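MdcA (Pseudomonas aeruginosa, PDB 5VIT) is the alpha subunit of malonate decarboxylase and probably acts as the transferase that exchanges acyl groups on the carrier protein of the complex. Local coordinates at residues L477-R480 with Q481-A485. Residues are numbered along the deposited sequence; the frame is centred on the assembly and turned at random.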
ATOM      1  N   LEU A 477       8.354  -8.057  15.937  1.00 33.67           N
ATOM      2  CA  LEU A 477       9.101  -8.622  14.817  1.00 34.52           C
ATOM      3  C   LEU A 477       8.167  -9.359  13.844  1.00 31.55           C
ATOM      4  O   LEU A 477       8.313  -9.264  12.623  1.00 29.10           O
ATOM      5  CB  LEU A 477      10.190  -9.573  15.320  1.00 33.85           C
ATOM      6  CG  LEU A 477      10.936 -10.365  14.242  1.00 31.26           C
ATOM      7  CD1 LEU A 477      11.672  -9.429  13.291  1.00 32.30           C
ATOM      8  CD2 LEU A 477      11.908 -11.370  14.863  1.00 28.55           C
ATOM      9  N   GLU A 478       7.215 -10.086  14.408  1.00 24.47           N
ATOM     10  CA  GLU A 478       6.242 -10.852  13.640  1.00 31.92           C
ATOM     11  C   GLU A 478       5.396  -9.944  12.740  1.00 31.73           C
ATOM     12  O   GLU A 478       5.043 -10.315  11.628  1.00 34.87           O
ATOM     13  CB  GLU A 478       5.342 -11.649  14.595  1.00 30.69           C
ATOM     14  CG  GLU A 478       4.372 -12.604  13.911  1.00 46.99           C
ATOM     15  CD  GLU A 478       3.380 -13.248  14.888  1.00 58.02           C
ATOM     16  OE1 GLU A 478       2.499 -12.528  15.414  1.00 60.22           O
ATOM     17  OE2 GLU A 478       3.483 -14.477  15.128  1.00 65.53           O
ATOM     18  N   GLU A 479       5.081  -8.746  13.211  1.00 31.62           N
ATOM     19  CA  GLU A 479       4.258  -7.844  12.413  1.00 32.59           C
ATOM     20  C   GLU A 479       5.076  -7.266  11.263  1.00 29.67           C
ATOM     21  O   GLU A 479       4.592  -7.131  10.137  1.00 30.75           O
ATOM     22  CB  GLU A 479       3.680  -6.725  13.278  1.00 34.90           C
ATOM     23  CG  GLU A 479       2.776  -5.811  12.489  1.00 46.52           C
ATOM     24  CD  GLU A 479       2.154  -4.746  13.344  1.00 52.08           C
ATOM     25  OE1 GLU A 479       1.059  -4.274  12.969  1.00 48.84           O
ATOM     26  OE2 GLU A 479       2.756  -4.399  14.392  1.00 53.40           O
ATOM     27  N   ARG A 480       6.330  -6.951  11.561  1.00 27.80           N
ATOM     28  CA  ARG A 480       7.295  -6.496  10.570  1.00 27.63           C
ATOM     29  C   ARG A 480       7.502  -7.525   9.452  1.00 27.75           C
ATOM     30  O   ARG A 480       7.524  -7.164   8.269  1.00 25.40           O
ATOM     31  CB  ARG A 480       8.612  -6.192  11.263  1.00 27.09           C
ATOM     32  CG  ARG A 480       9.664  -5.570  10.391  1.00 25.59           C
ATOM     33  CD  ARG A 480      10.735  -5.022  11.287  1.00 31.02           C
ATOM     34  NE  ARG A 480      11.919  -5.840  11.256  1.00 33.09           N
ATOM     35  CZ  ARG A 480      12.685  -6.106  12.307  1.00 31.07           C
ATOM     36  NH1 ARG A 480      12.377  -5.634  13.502  1.00 30.85           N
ATOM     37  NH2 ARG A 480      13.765  -6.859  12.148  1.00 26.60           N
ATOM     38  N   GLN A 481       7.632  -8.798   9.828  1.00 25.16           N
ATOM     39  CA  GLN A 481       7.700  -9.895   8.862  1.00 27.58           C
ATOM     40  C   GLN A 481       6.455  -9.919   7.978  1.00 26.79           C
ATOM     41  O   GLN A 481       6.553 -10.104   6.758  1.00 25.42           O
ATOM     42  CB  GLN A 481       7.855 -11.255   9.576  1.00 23.43           C
ATOM     43  CG  GLN A 481       9.195 -11.408  10.296  1.00 26.68           C
ATOM     44  CD  GLN A 481       9.187 -12.525  11.331  1.00 28.45           C
ATOM     45  OE1 GLN A 481       8.139 -13.058  11.667  1.00 29.77           O
ATOM     46  NE2 GLN A 481      10.363 -12.872  11.842  1.00 31.41           N
ATOM     47  N   ALA A 482       5.284  -9.744   8.590  1.00 22.63           N
ATOM     48  CA  ALA A 482       4.043  -9.794   7.825  1.00 24.40           C
ATOM     49  C   ALA A 482       4.033  -8.667   6.798  1.00 24.28           C
ATOM     50  O   ALA A 482       3.625  -8.854   5.656  1.00 28.10           O
ATOM     51  CB  ALA A 482       2.812  -9.691   8.747  1.00 20.06           C
ATOM     52  N   MET A 483       4.488  -7.499   7.218  1.00 25.34           N
ATOM     53  CA  MET A 483       4.471  -6.338   6.337  1.00 29.30           C
ATOM     54  C   MET A 483       5.433  -6.534   5.171  1.00 24.19           C
ATOM     55  O   MET A 483       5.081  -6.251   4.024  1.00 23.55           O
ATOM     56  CB  MET A 483       4.797  -5.064   7.121  1.00 23.64           C
ATOM     57  CG  MET A 483       3.803  -4.813   8.260  1.00 29.48           C
ATOM     58  SD  MET A 483       4.341  -3.543   9.434  1.00 38.57           S
ATOM     59  CE  MET A 483       4.419  -2.232   8.270  1.00 22.42           C
ATOM     60  N   ILE A 484       6.630  -7.046   5.456  1.00 25.64           N
ATOM     61  CA  ILE A 484       7.612  -7.291   4.405  1.00 22.57           C
ATOM     62  C   ILE A 484       7.047  -8.306   3.406  1.00 26.20           C
ATOM     63  O   ILE A 484       7.098  -8.094   2.190  1.00 27.37           O
ATOM     64  CB  ILE A 484       8.960  -7.783   4.985  1.00 27.06           C
ATOM     65  CG1 ILE A 484       9.659  -6.621   5.719  1.00 24.71           C
ATOM     66  CG2 ILE A 484       9.866  -8.351   3.879  1.00 19.25           C
ATOM     67  CD1 ILE A 484      10.651  -7.043   6.797  1.00 21.20           C
ATOM     68  N   ALA A 485       6.474  -9.387   3.920  1.00 23.93           N
ATOM     69  CA  ALA A 485       5.906 -10.412   3.055  1.00 24.41           C
ATOM     70  C   ALA A 485       4.788  -9.838   2.157  1.00 28.04           C
ATOM     71  O   ALA A 485       4.673 -10.222   0.986  1.00 25.72           O
ATOM     72  CB  ALA A 485       5.380 -11.603   3.904  1.00 24.20           C
TER
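L477 and Q481, one helical turn apart, meet at both backbone and side chain. The amide of Q481 donates to L477 O at 2.9 Å with an N-H...O angle of 164°, nearly straight. Q481 also lays its side chain back along the helix: with CG beside its own backbone N (chi1 -67°) and the chain extended beyond, the side chain of Q481 crosses that of L477 at a slant, bringing Q481 NE2 within 3.5 Å of L477 CG. That nitrogen is not left to the hydrocarbon, because it is hydrogen-bonded to D365 OD1. L477 contributes a second surface, its CD1 lying 3.5 Å above the R480 guanidinium plane, toward the rim of the group.

E478 is joined to the next turn through its backbone, E478 O accepting from A482 N at 3.1 Å, while Q481 OE1 lies against E478 CA.

E479 O receives M483 N, and M483 CG packs against the same oxygen at 3.1 Å. M483 SD then reaches E479 CG at 4.1 Å, a contact with the aliphatic part of the glutamate, whose carboxylate forms a salt bridge with R475.

R480 and I484 run side by side in the same direction, R480 CG being 4.0 Å from I484 CD1. The arginine then bends at chi3 (106°), and its NH2 bonds to D365 O, so that D365 receives both R480 and Q481.

The four backbone bonds define regular alpha-helix within 477-486. The centre of this contact lies about 29 Å from the centre of the chain. The helix follows the antiparallel strand pair 461-464 and 467-469 of the mixed sheet, and connections of that sheet border it: A474 in the loop leading into the helix, D365 in the loop after strand 361-363, between sheet strands 354-357 and 416-420, and L510 directly before strand 511-512, outermost in the sheet within this chain.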